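Local coordinates for protein glutathione S-transferase (Vibrio parahaemolyticus, PDB 7MIQ) that probably catalyses the conjugation of glutathione to electrophilic substrates, as a dimeric glutathione S-transferase of the Gtt2 class, at residues L19-G24 with R199-S204; G36-E41 with N49-L54; Q88-Q93 with I155-F160; T144-L149 with Y186-R191. All blocks are in the same frame, centred on the assembly; numbering follows the deposited sequence.

In the fold
From the N terminus, helix 10-22 carries the first half of contact 1, which closes only near the C terminus with 199-204. Every other contact is nested inside that long loop. Contact 2 opens and closes early, within the connection between strands 27-30 and 54-56 of the thioredoxin-like domain. Contacts 3 and 4 follow in the helical part, and their segments alternate along the chain. Contact 3 ties helix 88-114 to the loop after helix 127-151; contact 4 ties helix 127-151 to helix 187-196. Arg148 bonds to Ile155 O between them. Phe160 of contact 3 packs on Glu21, Arg199 and Phe202 of contact 1, whereas contact 2 stands apart.

Contact 1 of 4, residues L19-G24 with R199-S204; sequences LKEIGG and RDAFQS
A bidentate salt bridge, backed by two bridging waters, joins the end of helix 10-22 to the loop after helix 187-196. Glu21 and Arg199 carry the charges. Arg199 offers NE and NH2 side-on, one to each oxygen of the carboxylate. NE lies 2.9 Å from Glu21 OE2, and NH2 lies 3.0 Å from Glu21 OE1. Both bonds are nearly straight, at about 175°. They use the syn sides of the oxygens and lie close to the guanidinium plane, but the two flat groups are turned 35° against each other. Arg199 bends at chi3 (68°), which swings its NE edge toward the acid.

This bridge links the thioredoxin-like N-terminal domain of the glutathione S-transferase fold with its helical C-terminal domain. Glu21 OE2 also meets the edge of the Phe202 ring, with CE1 3.4 Å away. The methyl of Ala201 lies obliquely over one face of the carboxylate, its CB 3.3 Å from Glu21 OE2. Water 2 donates to Glu21 OE2 and accepts from Ala201 N, so it closes a second link between the same parts.

Lys20 lies on the other side of Ala201. Its CB touches Ala201 CB at 3.7 Å, and the extended chain runs on past Ala201 O. Lys20 NZ then gives a hydrogen to water 1, at 3.0 Å. That water donates to both Ala201 O and Gln203 O. Outside the two segments, Phe160 makes a cation-pi contact with Arg199, and Tyr168 meets the Phe202 ring edge-to-face.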
loop_
_atom_site.group_PDB
_atom_site.type_symbol
_atom_site.label_atom_id
_atom_site.label_comp_id
_atom_site.label_asym_id
_atom_site.label_seq_id
_atom_site.Cartn_x
_atom_site.Cartn_y
_atom_site.Cartn_z
ATOM N N LEU A 19 8.588 16.521 -2.770
ATOM C CA LEU A 19 9.879 17.187 -2.651
ATOM C C LEU A 19 9.709 18.699 -2.548
ATOM O O LEU A 19 10.394 19.355 -1.756
ATOM C CB LEU A 19 10.758 16.812 -3.843
ATOM C CG LEU A 19 12.267 16.982 -3.700
ATOM C CD1 LEU A 19 12.769 16.284 -2.447
ATOM C CD2 LEU A 19 12.955 16.428 -4.933
ATOM N N LYS A 20 8.783 19.268 -3.326
ATOM C CA LYS A 20 8.528 20.702 -3.226
ATOM C C LYS A 20 7.953 21.074 -1.866
ATOM O O LYS A 20 8.321 22.109 -1.297
ATOM C CB LYS A 20 7.590 21.157 -4.344
ATOM C CG LYS A 20 8.274 21.432 -5.670
ATOM C CD LYS A 20 7.265 21.881 -6.719
ATOM C CE LYS A 20 7.942 22.190 -8.044
ATOM N NZ LYS A 20 6.952 22.501 -9.115
ATOM N N GLU A 21 7.044 20.251 -1.328
ATOM C CA GLU A 21 6.443 20.553 -0.030
ATOM C C GLU A 21 7.507 20.660 1.057
ATOM O O GLU A 21 7.490 21.592 1.868
ATOM C CB GLU A 21 5.406 19.488 0.342
ATOM C CG GLU A 21 4.054 19.620 -0.359
ATOM C CD GLU A 21 3.237 20.811 0.136
ATOM O OE1 GLU A 21 3.558 21.365 1.212
ATOM O OE2 GLU A 21 2.270 21.191 -0.552
ATOM N N ILE A 22 8.453 19.714 1.088
ATOM C CA ILE A 22 9.442 19.690 2.163
ATOM C C ILE A 22 10.647 20.572 1.871
ATOM O O ILE A 22 11.544 20.677 2.720
ATOM C CB ILE A 22 9.902 18.248 2.458
ATOM C CG1 ILE A 22 10.659 17.661 1.262
ATOM C CG2 ILE A 22 8.705 17.379 2.827
ATOM C CD1 ILE A 22 11.155 16.244 1.505
ATOM N N GLY A 23 10.698 21.213 0.708
ATOM C CA GLY A 23 11.783 22.125 0.411
ATOM C C GLY A 23 13.083 21.460 0.038
ATOM O O GLY A 23 14.149 22.055 0.226
ATOM N N GLY A 24 13.031 20.238 -0.486
ATOM C CA GLY A 24 14.219 19.525 -0.890
ATOM C C GLY A 24 14.505 19.697 -2.370
ATOM O O GLY A 24 13.630 20.047 -3.158
ATOM N N ARG A 199 -2.032 25.151 -3.236
ATOM C CA ARG A 199 -0.747 25.159 -2.549
ATOM C C ARG A 199 0.391 25.361 -3.544
ATOM O O ARG A 199 0.333 24.904 -4.687
ATOM C CB ARG A 199 -0.540 23.851 -1.780
ATOM C CG ARG A 199 -1.570 23.589 -0.689
ATOM C CD ARG A 199 -1.370 22.210 -0.045
ATOM N NE ARG A 199 -0.138 22.136 0.734
ATOM C CZ ARG A 199 -0.053 22.409 2.028
ATOM N NH1 ARG A 199 -1.117 22.769 2.730
ATOM N NH2 ARG A 199 1.127 22.319 2.636
ATOM N N ASP A 200 1.441 26.053 -3.088
ATOM C CA ASP A 200 2.564 26.375 -3.970
ATOM C C ASP A 200 3.186 25.121 -4.578
ATOM O O ASP A 200 3.579 25.121 -5.750
ATOM C CB ASP A 200 3.622 27.172 -3.205
ATOM C CG ASP A 200 3.148 28.568 -2.834
ATOM O OD1 ASP A 200 2.246 29.098 -3.519
ATOM O OD2 ASP A 200 3.683 29.138 -1.859
ATOM N N ALA A 201 3.288 24.041 -3.798
ATOM C CA ALA A 201 3.949 22.836 -4.289
ATOM C C ALA A 201 3.171 22.151 -5.403
ATOM O O ALA A 201 3.749 21.351 -6.145
ATOM C CB ALA A 201 4.173 21.852 -3.141
ATOM N N PHE A 202 1.881 22.441 -5.536
ATOM C CA PHE A 202 1.062 21.823 -6.569
ATOM C C PHE A 202 1.008 22.644 -7.849
ATOM O O PHE A 202 0.493 22.157 -8.860
ATOM C CB PHE A 202 -0.357 21.586 -6.040
ATOM C CG PHE A 202 -0.434 20.532 -4.968
ATOM C CD1 PHE A 202 0.095 20.763 -3.704
ATOM C CD2 PHE A 202 -1.039 19.315 -5.221
ATOM C CE1 PHE A 202 0.028 19.790 -2.718
ATOM C CE2 PHE A 202 -1.116 18.344 -4.240
ATOM C CZ PHE A 202 -0.580 18.580 -2.986
ATOM N N GLN A 203 1.528 23.866 -7.832
ATOM C CA GLN A 203 1.565 24.671 -9.043
ATOM C C GLN A 203 2.522 24.045 -10.049
ATOM O O GLN A 203 3.568 23.503 -9.680
ATOM C CB GLN A 203 1.982 26.103 -8.712
ATOM C CG GLN A 203 1.244 26.696 -7.517
ATOM C CD GLN A 203 -0.245 26.874 -7.769
ATOM O OE1 GLN A 203 -1.077 26.141 -7.227
ATOM N NE2 GLN A 203 -0.587 27.858 -8.585
ATOM N N SER A 204 2.141 24.097 -11.325
ATOM C CA SER A 204 2.894 23.462 -12.411
ATOM C C SER A 204 3.030 21.954 -12.209
ATOM O O SER A 204 3.983 21.337 -12.690
ATOM C CB SER A 204 4.275 24.103 -12.589
ATOM O OG SER A 204 4.167 25.438 -13.051
HETATM O O HOH W 1 4.544 20.815 -8.862
HETATM O O HOH W 2 2.882 23.970 -0.802
#

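Contact 2 of 4, residues G36-E41 with N49-L54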
loop_
_atom_site.group_PDB
_atom_site.type_symbol
_atom_site.label_atom_id
_atom_site.label_comp_id
_atom_site.label_asym_id
_atom_site.label_seq_id
_atom_site.Cartn_x
_atom_site.Cartn_y
_atom_site.Cartn_z
ATOM N N GLY A 36 3.487 0.502 -20.797
ATOM C CA GLY A 36 3.225 -0.498 -19.778
ATOM C C GLY A 36 3.042 0.152 -18.423
ATOM O O GLY A 36 3.117 -0.503 -17.378
ATOM N N ASP A 37 2.789 1.462 -18.462
ATOM C CA ASP A 37 2.755 2.335 -17.298
ATOM C C ASP A 37 4.064 2.308 -16.523
ATOM O O ASP A 37 4.355 1.342 -15.811
ATOM C CB ASP A 37 1.584 1.971 -16.388
ATOM C CG ASP A 37 0.293 2.612 -16.836
ATOM O OD1 ASP A 37 -0.221 2.244 -17.915
ATOM O OD2 ASP A 37 -0.205 3.490 -16.100
ATOM N N ASN A 38 4.862 3.365 -16.676
ATOM C CA ASN A 38 6.024 3.691 -15.854
ATOM C C ASN A 38 7.187 2.724 -16.032
ATOM O O ASN A 38 8.197 2.881 -15.344
ATOM C CB ASN A 38 5.680 3.756 -14.356
ATOM C CG ASN A 38 4.399 4.530 -14.079
ATOM O OD1 ASN A 38 4.092 5.503 -14.764
ATOM N ND2 ASN A 38 3.641 4.092 -13.071
ATOM N N LEU A 39 7.091 1.742 -16.926
ATOM C CA LEU A 39 8.112 0.707 -17.017
ATOM C C LEU A 39 9.447 1.280 -17.488
ATOM O O LEU A 39 9.502 2.242 -18.262
ATOM C CB LEU A 39 7.659 -0.413 -17.957
ATOM C CG LEU A 39 6.553 -1.309 -17.390
ATOM C CD1 LEU A 39 6.156 -2.394 -18.378
ATOM C CD2 LEU A 39 7.003 -1.923 -16.082
ATOM N N SER A 40 10.530 0.683 -16.998
ATOM C CA SER A 40 11.876 1.045 -17.410
ATOM C C SER A 40 12.333 0.165 -18.573
ATOM O O SER A 40 11.726 -0.857 -18.901
ATOM C CB SER A 40 12.852 0.930 -16.234
ATOM O OG SER A 40 12.606 1.920 -15.246
ATOM N N GLU A 41 13.434 0.578 -19.196
ATOM C CA GLU A 41 14.000 -0.106 -20.355
ATOM C C GLU A 41 14.760 -1.366 -19.961
ATOM O O GLU A 41 14.303 -2.139 -19.111
ATOM C CB GLU A 41 14.927 0.844 -21.114
ATOM C CG GLU A 41 15.871 1.654 -20.221
ATOM C CD GLU A 41 15.217 2.887 -19.596
ATOM O OE1 GLU A 41 13.969 2.980 -19.583
ATOM O OE2 GLU A 41 15.964 3.765 -19.115
ATOM N N ASN A 49 10.545 -2.923 -8.763
ATOM C CA ASN A 49 9.242 -3.012 -9.409
ATOM C C ASN A 49 9.312 -2.737 -10.907
ATOM O O ASN A 49 8.286 -2.835 -11.591
ATOM C CB ASN A 49 8.240 -2.064 -8.726
ATOM C CG ASN A 49 8.500 -0.591 -9.021
ATOM O OD1 ASN A 49 9.555 -0.210 -9.526
ATOM N ND2 ASN A 49 7.524 0.248 -8.689
ATOM N N GLY A 50 10.495 -2.408 -11.427
ATOM C CA GLY A 50 10.682 -2.206 -12.849
ATOM C C GLY A 50 10.102 -0.926 -13.399
ATOM O O GLY A 50 9.837 -0.847 -14.603
ATOM N N LYS A 51 9.905 0.089 -12.560
ATOM C CA LYS A 51 9.218 1.299 -12.981
ATOM C C LYS A 51 9.927 2.534 -12.442
ATOM O O LYS A 51 10.747 2.459 -11.523
ATOM C CB LYS A 51 7.750 1.298 -12.527
ATOM C CG LYS A 51 6.879 0.269 -13.235
ATOM C CD LYS A 51 5.449 0.301 -12.723
ATOM C CE LYS A 51 4.592 -0.750 -13.411
ATOM N NZ LYS A 51 5.128 -2.124 -13.216
ATOM N N VAL A 52 9.603 3.675 -13.045
ATOM C CA VAL A 52 9.969 4.988 -12.520
ATOM C C VAL A 52 8.822 5.445 -11.628
ATOM O O VAL A 52 7.675 5.019 -11.838
ATOM C CB VAL A 52 10.241 5.999 -13.649
ATOM C CG1 VAL A 52 11.432 5.564 -14.482
ATOM C CG2 VAL A 52 9.004 6.175 -14.521
ATOM N N PRO A 53 9.061 6.315 -10.634
ATOM C CA PRO A 53 10.337 6.959 -10.296
ATOM C C PRO A 53 11.333 6.035 -9.600
ATOM O O PRO A 53 10.948 5.031 -8.997
ATOM C CB PRO A 53 9.916 8.087 -9.354
ATOM C CG PRO A 53 8.692 7.561 -8.692
ATOM C CD PRO A 53 7.969 6.770 -9.753
ATOM N N LEU A 54 12.611 6.394 -9.688
ATOM C CA LEU A 54 13.685 5.627 -9.069
ATOM C C LEU A 54 14.658 6.605 -8.436
ATOM O O LEU A 54 15.178 7.492 -9.119
ATOM C CB LEU A 54 14.400 4.742 -10.097
ATOM C CG LEU A 54 15.499 3.813 -9.568
ATOM C CD1 LEU A 54 14.929 2.821 -8.559
ATOM C CD2 LEU A 54 16.184 3.080 -10.719
#
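Two peptide carbonyls are the flat groups that bind here, those of Asn38 and Gly50. Val52 N comes to Asn38 O in the carbonyl plane, at 2.8 Å. Lys51 CA also approaches that oxygen, at 3.0 Å, as a CA-H...O contact. At the other carbonyl, Ser40 N is tilted 33° from the plane and lies 2.9 Å from Gly50 O. Leu39 CA gives this oxygen a second CA-H...O contact. A third flat group, the Asn49 amide, has Lys51 N above its plane, where OD1 closes an Asx turn.

Leu39 and Lys51 thus form a single antiparallel bridge, as a non-hydrogen-bonded pair. Their side chains cross at a slant. The Lys51 chain runs straight to CE and bends only at its last torsion (58°), which brings NZ to 3.4 Å from Leu39 CD2. Lys51 CE lies 3.2 Å from Asp37 O. Ser40 OG is buried beside Val52 CG1, at 3.9 Å, with no polar partner in the model.

Val52 precedes cis Pro53. This cis-proline loop is a hallmark of the thioredoxin fold, and in related transferases it helps bind glutathione. Asn38 OD1 bonds to Thr9 OG1, and Val52 O to Ser11 OG. Pro53 packs on helix 10-22 and strand 2-5, and Leu54 begins strand 54-56.

Contact 3 of 4, residues Q88-Q93 with I155-F160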
loop_
_atom_site.group_PDB
_atom_site.type_symbol
_atom_site.label_atom_id
_atom_site.label_comp_id
_atom_site.label_asym_id
_atom_site.label_seq_id
_atom_site.Cartn_x
_atom_site.Cartn_y
_atom_site.Cartn_z
ATOM N N GLN A 88 1.846 9.560 17.207
ATOM C CA GLN A 88 1.546 8.142 17.007
ATOM C C GLN A 88 0.201 7.948 16.320
ATOM O O GLN A 88 0.088 7.184 15.353
ATOM C CB GLN A 88 1.566 7.402 18.344
ATOM C CG GLN A 88 1.134 5.942 18.245
ATOM C CD GLN A 88 0.849 5.326 19.600
ATOM O OE1 GLN A 88 0.654 6.036 20.584
ATOM N NE2 GLN A 88 0.822 3.997 19.659
ATOM N N LEU A 89 -0.837 8.631 16.809
ATOM C CA LEU A 89 -2.162 8.461 16.221
ATOM C C LEU A 89 -2.200 8.961 14.780
ATOM O O LEU A 89 -2.734 8.280 13.896
ATOM C CB LEU A 89 -3.215 9.176 17.070
ATOM C CG LEU A 89 -4.648 9.113 16.533
ATOM C CD1 LEU A 89 -5.077 7.671 16.280
ATOM C CD2 LEU A 89 -5.620 9.807 17.485
ATOM N N GLU A 90 -1.638 10.146 14.520
ATOM C CA GLU A 90 -1.623 10.668 13.153
ATOM C C GLU A 90 -0.870 9.739 12.207
ATOM O O GLU A 90 -1.285 9.545 11.058
ATOM C CB GLU A 90 -1.000 12.064 13.120
ATOM C CG GLU A 90 -1.867 13.160 13.724
ATOM C CD GLU A 90 -1.305 14.551 13.469
ATOM O OE1 GLU A 90 -0.401 14.691 12.614
ATOM O OE2 GLU A 90 -1.769 15.506 14.123
ATOM N N ARG A 91 0.249 9.168 12.660
ATOM C CA ARG A 91 1.011 8.280 11.786
ATOM C C ARG A 91 0.196 7.048 11.412
ATOM O O ARG A 91 0.277 6.559 10.279
ATOM C CB ARG A 91 2.334 7.890 12.453
ATOM C CG ARG A 91 3.391 8.997 12.365
ATOM C CD ARG A 91 4.762 8.551 12.861
ATOM N NE ARG A 91 4.813 8.432 14.314
ATOM C CZ ARG A 91 5.106 9.429 15.139
ATOM N NH1 ARG A 91 5.379 10.642 14.688
ATOM N NH2 ARG A 91 5.126 9.203 16.448
ATOM N N ALA A 92 -0.613 6.546 12.346
ATOM C CA ALA A 92 -1.466 5.402 12.047
ATOM C C ALA A 92 -2.629 5.797 11.146
ATOM O O ALA A 92 -3.009 5.039 10.247
ATOM C CB ALA A 92 -1.978 4.778 13.344
ATOM N N GLN A 93 -3.208 6.981 11.371
ATOM C CA GLN A 93 -4.306 7.436 10.524
ATOM C C GLN A 93 -3.820 7.748 9.113
ATOM O O GLN A 93 -4.538 7.507 8.134
ATOM C CB GLN A 93 -4.980 8.656 11.155
ATOM C CG GLN A 93 -5.740 8.332 12.432
ATOM C CD GLN A 93 -6.191 9.575 13.180
ATOM O OE1 GLN A 93 -5.534 10.616 13.133
ATOM N NE2 GLN A 93 -7.316 9.469 13.877
ATOM N N ILE A 155 -7.580 14.643 4.325
ATOM C CA ILE A 155 -8.096 13.279 4.228
ATOM C C ILE A 155 -7.752 12.475 5.478
ATOM O O ILE A 155 -8.634 11.894 6.123
ATOM C CB ILE A 155 -7.579 12.588 2.956
ATOM C CG1 ILE A 155 -8.102 13.313 1.710
ATOM C CG2 ILE A 155 -8.024 11.137 2.938
ATOM C CD1 ILE A 155 -7.601 12.717 0.403
ATOM N N ALA A 156 -6.468 12.418 5.835
ATOM C CA ALA A 156 -6.034 11.509 6.893
ATOM C C ALA A 156 -6.242 12.104 8.280
ATOM O O ALA A 156 -6.613 11.384 9.216
ATOM C CB ALA A 156 -4.560 11.144 6.701
ATOM N N THR A 157 -5.972 13.400 8.434
ATOM C CA THR A 157 -6.044 14.096 9.716
ATOM C C THR A 157 -6.579 15.502 9.457
ATOM O O THR A 157 -7.043 15.820 8.357
ATOM C CB THR A 157 -4.671 14.158 10.403
ATOM O OG1 THR A 157 -3.783 14.951 9.611
ATOM C CG2 THR A 157 -4.065 12.765 10.588
ATOM N N ASP A 158 -6.501 16.359 10.476
ATOM C CA ASP A 158 -6.802 17.775 10.296
ATOM C C ASP A 158 -5.634 18.561 9.716
ATOM O O ASP A 158 -5.763 19.774 9.521
ATOM C CB ASP A 158 -7.247 18.394 11.622
ATOM C CG ASP A 158 -8.662 17.999 11.997
ATOM O OD1 ASP A 158 -9.552 18.093 11.123
ATOM O OD2 ASP A 158 -8.877 17.576 13.151
ATOM N N GLN A 159 -4.509 17.910 9.429
ATOM C CA GLN A 159 -3.362 18.568 8.826
ATOM C C GLN A 159 -3.085 17.970 7.454
ATOM O O GLN A 159 -3.336 16.784 7.214
ATOM C CB GLN A 159 -2.111 18.448 9.709
ATOM C CG GLN A 159 -2.103 19.369 10.923
ATOM C CD GLN A 159 -3.075 18.935 12.001
ATOM O OE1 GLN A 159 -3.027 17.801 12.478
ATOM N NE2 GLN A 159 -3.970 19.837 12.387
ATOM N N PHE A 160 -2.581 18.813 6.554
ATOM C CA PHE A 160 -2.125 18.349 5.250
ATOM C C PHE A 160 -1.062 17.273 5.430
ATOM O O PHE A 160 -0.143 17.425 6.239
ATOM C CB PHE A 160 -1.571 19.527 4.443
ATOM C CG PHE A 160 -1.005 19.143 3.103
ATOM C CD1 PHE A 160 -1.833 19.002 2.000
ATOM C CD2 PHE A 160 0.362 18.946 2.941
ATOM C CE1 PHE A 160 -1.316 18.656 0.763
ATOM C CE2 PHE A 160 0.887 18.595 1.706
ATOM C CZ PHE A 160 0.046 18.451 0.616
HETATM O O HOH W 3 -1.114 14.498 9.925
#
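Glu90 reaches from the first turn of helix 88-114 across the methyl of Thr157 in the loop after helix 127-151. Its CB lies 4.0 Å from Thr157 CG2. The next atom, CG, is a little closer to the same methyl, at 3.8 Å. The chain stays extended beyond CG (chi2 -171°), and this carries the carboxylate past Thr157 to the side of Gln159. CD is 3.8 Å from Gln159 OE1. At the tip the two oxygens part. Glu90 OE1 accepts from Ala86 N, just before the helix, and from water 3 at 2.8 Å. The same water is 2.7 Å from Thr157 OG1. Glu90 OE2 faces Gln159 OE1 instead.

Thr157 is held by its own loop. Its OG1 accepts from Gln159 N in an ST turn. With OG1 held in this turn, CG2 faces the helix and touches both Glu90 and Gln93. One helical turn on from Glu90, Gln93 OE1 lies 3.6 Å from Thr157 CG2, and Gln93 CB lies 3.7 Å from Ala156 O. The contact sets the loop against the first helix of the C-terminal domain of the transferase. The same helical segment borders the dimer interface. Arg91 there forms a salt bridge with Glu75 of the second subunit, and Gln93 packs on Thr61 of that subunit.

The direct touches are van der Waals contacts, some of them oxygen on carbon, plus one pair of acceptors; water 3 supplies a polar link. Glu90 OE2 and Gln159 OE1, both acceptors 3.1 Å apart, would probably repel each other as modelled.

Contact 4 of 4, residues T144-L149 with Y186-R191. Unlike the reference sequence in segment 144-149: Thr147 (reference Gln).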
loop_
_atom_site.group_PDB
_atom_site.type_symbol
_atom_site.label_atom_id
_atom_site.label_comp_id
_atom_site.label_asym_id
_atom_site.label_seq_id
_atom_site.Cartn_x
_atom_site.Cartn_y
_atom_site.Cartn_z
ATOM N N THR A 144 -17.638 7.996 -0.011
ATOM C CA THR A 144 -16.880 7.794 1.221
ATOM C C THR A 144 -15.855 8.901 1.424
ATOM O O THR A 144 -15.676 9.397 2.544
ATOM C CB THR A 144 -16.193 6.427 1.193
ATOM O OG1 THR A 144 -17.174 5.401 1.015
ATOM C CG2 THR A 144 -15.434 6.181 2.487
ATOM N N LEU A 145 -15.171 9.303 0.351
ATOM C CA LEU A 145 -14.202 10.388 0.459
ATOM C C LEU A 145 -14.888 11.720 0.738
ATOM O O LEU A 145 -14.395 12.524 1.537
ATOM C CB LEU A 145 -13.370 10.475 -0.819
ATOM C CG LEU A 145 -12.245 11.509 -0.821
ATOM C CD1 LEU A 145 -11.290 11.265 0.339
ATOM C CD2 LEU A 145 -11.501 11.475 -2.159
ATOM N N ASP A 146 -16.019 11.977 0.080
ATOM C CA ASP A 146 -16.731 13.230 0.310
ATOM C C ASP A 146 -17.229 13.329 1.747
ATOM O O ASP A 146 -17.147 14.394 2.369
ATOM C CB ASP A 146 -17.895 13.359 -0.670
ATOM C CG ASP A 146 -18.579 14.707 -0.580
ATOM O OD1 ASP A 146 -18.061 15.681 -1.167
ATOM O OD2 ASP A 146 -19.627 14.795 0.090
ATOM N N THR A 147 -17.752 12.229 2.295
ATOM C CA THR A 147 -18.221 12.257 3.677
ATOM C C THR A 147 -17.065 12.502 4.638
ATOM O O THR A 147 -17.201 13.265 5.603
ATOM C CB THR A 147 -18.949 10.956 4.018
ATOM O OG1 THR A 147 -20.124 10.844 3.206
ATOM C CG2 THR A 147 -19.357 10.937 5.485
ATOM N N ARG A 148 -15.910 11.885 4.375
ATOM C CA ARG A 148 -14.725 12.146 5.183
ATOM C C ARG A 148 -14.357 13.625 5.152
ATOM O O ARG A 148 -14.089 14.232 6.195
ATOM C CB ARG A 148 -13.558 11.283 4.694
ATOM C CG ARG A 148 -12.231 11.591 5.367
ATOM C CD ARG A 148 -12.318 11.443 6.880
ATOM N NE ARG A 148 -11.009 11.582 7.507
ATOM C CZ ARG A 148 -10.802 11.602 8.816
ATOM N NH1 ARG A 148 -11.802 11.510 9.678
ATOM N NH2 ARG A 148 -9.559 11.720 9.274
ATOM N N LEU A 149 -14.353 14.231 3.966
ATOM C CA LEU A 149 -13.959 15.631 3.859
ATOM C C LEU A 149 -15.039 16.597 4.336
ATOM O O LEU A 149 -14.784 17.805 4.393
ATOM C CB LEU A 149 -13.545 15.951 2.421
ATOM C CG LEU A 149 -12.240 15.242 2.028
ATOM C CD1 LEU A 149 -11.967 15.344 0.533
ATOM C CD2 LEU A 149 -11.070 15.803 2.831
ATOM N N TYR A 186 -19.782 16.211 -5.498
ATOM C CA TYR A 186 -19.166 16.026 -4.186
ATOM C C TYR A 186 -18.533 17.335 -3.733
ATOM O O TYR A 186 -17.337 17.577 -3.953
ATOM C CB TYR A 186 -18.171 14.868 -4.229
ATOM C CG TYR A 186 -18.845 13.572 -4.624
ATOM C CD1 TYR A 186 -19.713 12.927 -3.747
ATOM C CD2 TYR A 186 -18.642 13.006 -5.879
ATOM C CE1 TYR A 186 -20.345 11.749 -4.100
ATOM C CE2 TYR A 186 -19.272 11.825 -6.241
ATOM C CZ TYR A 186 -20.121 11.203 -5.346
ATOM O OH TYR A 186 -20.751 10.030 -5.698
ATOM N N PRO A 187 -19.315 18.204 -3.082
ATOM C CA PRO A 187 -18.809 19.545 -2.747
ATOM C C PRO A 187 -17.669 19.534 -1.751
ATOM O O PRO A 187 -16.845 20.457 -1.765
ATOM C CB PRO A 187 -20.044 20.255 -2.165
ATOM C CG PRO A 187 -21.218 19.430 -2.588
ATOM C CD PRO A 187 -20.725 18.025 -2.699
ATOM N N ASN A 188 -17.602 18.530 -0.878
ATOM C CA ASN A 188 -16.527 18.482 0.106
ATOM C C ASN A 188 -15.210 18.068 -0.538
ATOM O O ASN A 188 -14.150 18.597 -0.186
ATOM C CB ASN A 188 -16.915 17.539 1.243
ATOM C CG ASN A 188 -18.170 18.002 1.969
ATOM O OD1 ASN A 188 -19.217 17.357 1.906
ATOM N ND2 ASN A 188 -18.070 19.135 2.647
ATOM N N ILE A 189 -15.252 17.132 -1.488
ATOM C CA ILE A 189 -14.070 16.882 -2.310
ATOM C C ILE A 189 -13.678 18.150 -3.057
ATOM O O ILE A 189 -12.497 18.501 -3.142
ATOM C CB ILE A 189 -14.319 15.714 -3.280
ATOM C CG1 ILE A 189 -14.697 14.445 -2.516
ATOM C CG2 ILE A 189 -13.088 15.480 -4.162
ATOM C CD1 ILE A 189 -14.990 13.249 -3.417
ATOM N N ALA A 190 -14.667 18.864 -3.596
ATOM C CA ALA A 190 -14.374 20.080 -4.345
ATOM C C ALA A 190 -13.725 21.129 -3.448
ATOM O O ALA A 190 -12.705 21.726 -3.814
ATOM C CB ALA A 190 -15.653 20.619 -4.987
ATOM N N ARG A 191 -14.303 21.358 -2.264
ATOM C CA ARG A 191 -13.715 22.276 -1.287
ATOM C C ARG A 191 -12.265 21.913 -0.996
ATOM O O ARG A 191 -11.371 22.766 -1.048
ATOM C CB ARG A 191 -14.537 22.249 0.008
ATOM C CG ARG A 191 -14.109 23.230 1.110
ATOM C CD ARG A 191 -12.950 22.722 1.991
ATOM N NE ARG A 191 -13.199 21.414 2.588
ATOM C CZ ARG A 191 -12.263 20.664 3.156
ATOM N NH1 ARG A 191 -11.001 21.058 3.213
ATOM N NH2 ARG A 191 -12.600 19.485 3.677
HETATM O O HOH W 4 -15.844 20.690 3.111
#
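Asp146 OD1 is gripped by two backbone N-H groups of helix 187-196. Ile189 N gives it a fairly straight hydrogen bond of 3.2 Å, on the anti side of the oxygen. Asn188 N is nearer, at 2.9 Å, but its angle of 130° makes that bond weak. Both donors belong to the first turn of the helix, just after Tyr186 at its N-cap position. The contact thus sets an acid of helix 127-151 at the N-terminal end of another helix in the all-helical C-terminal domain of the glutathione S-transferase fold. The positive end of the helix dipole probably helps to stabilise the carboxylate.

The torsion of Asp146 (chi1 -174°) turns CG away from its own backbone N and out to this helix end. Tyr186 borders the acid on one flank: its CD1 lies 3.6 Å from Asp146 CB.

A second grip lies one turn along. Arg191 NH2 donates to Leu149 O at 2.8 Å, on a lone pair and close to the guanidinium plane. Arg191 folds at chi2 and chi3 to bring the group back to this carbonyl. Water 4 accepts from Arg191 NE and gives a weak bond to Leu149 O. Arg191 NH1 bonds in turn to Glu153 O and Gln195 OE1.

The two short helix segments cross at 64°, with axes 7.8 Å apart. Ile189 packs against both Leu145 and Leu149 and also touches Ile171 of helix 162-177. Its CG1 is 4.2 Å from Leu149 CD1, and its CD1 is 4.1 Å from Leu145 CD2.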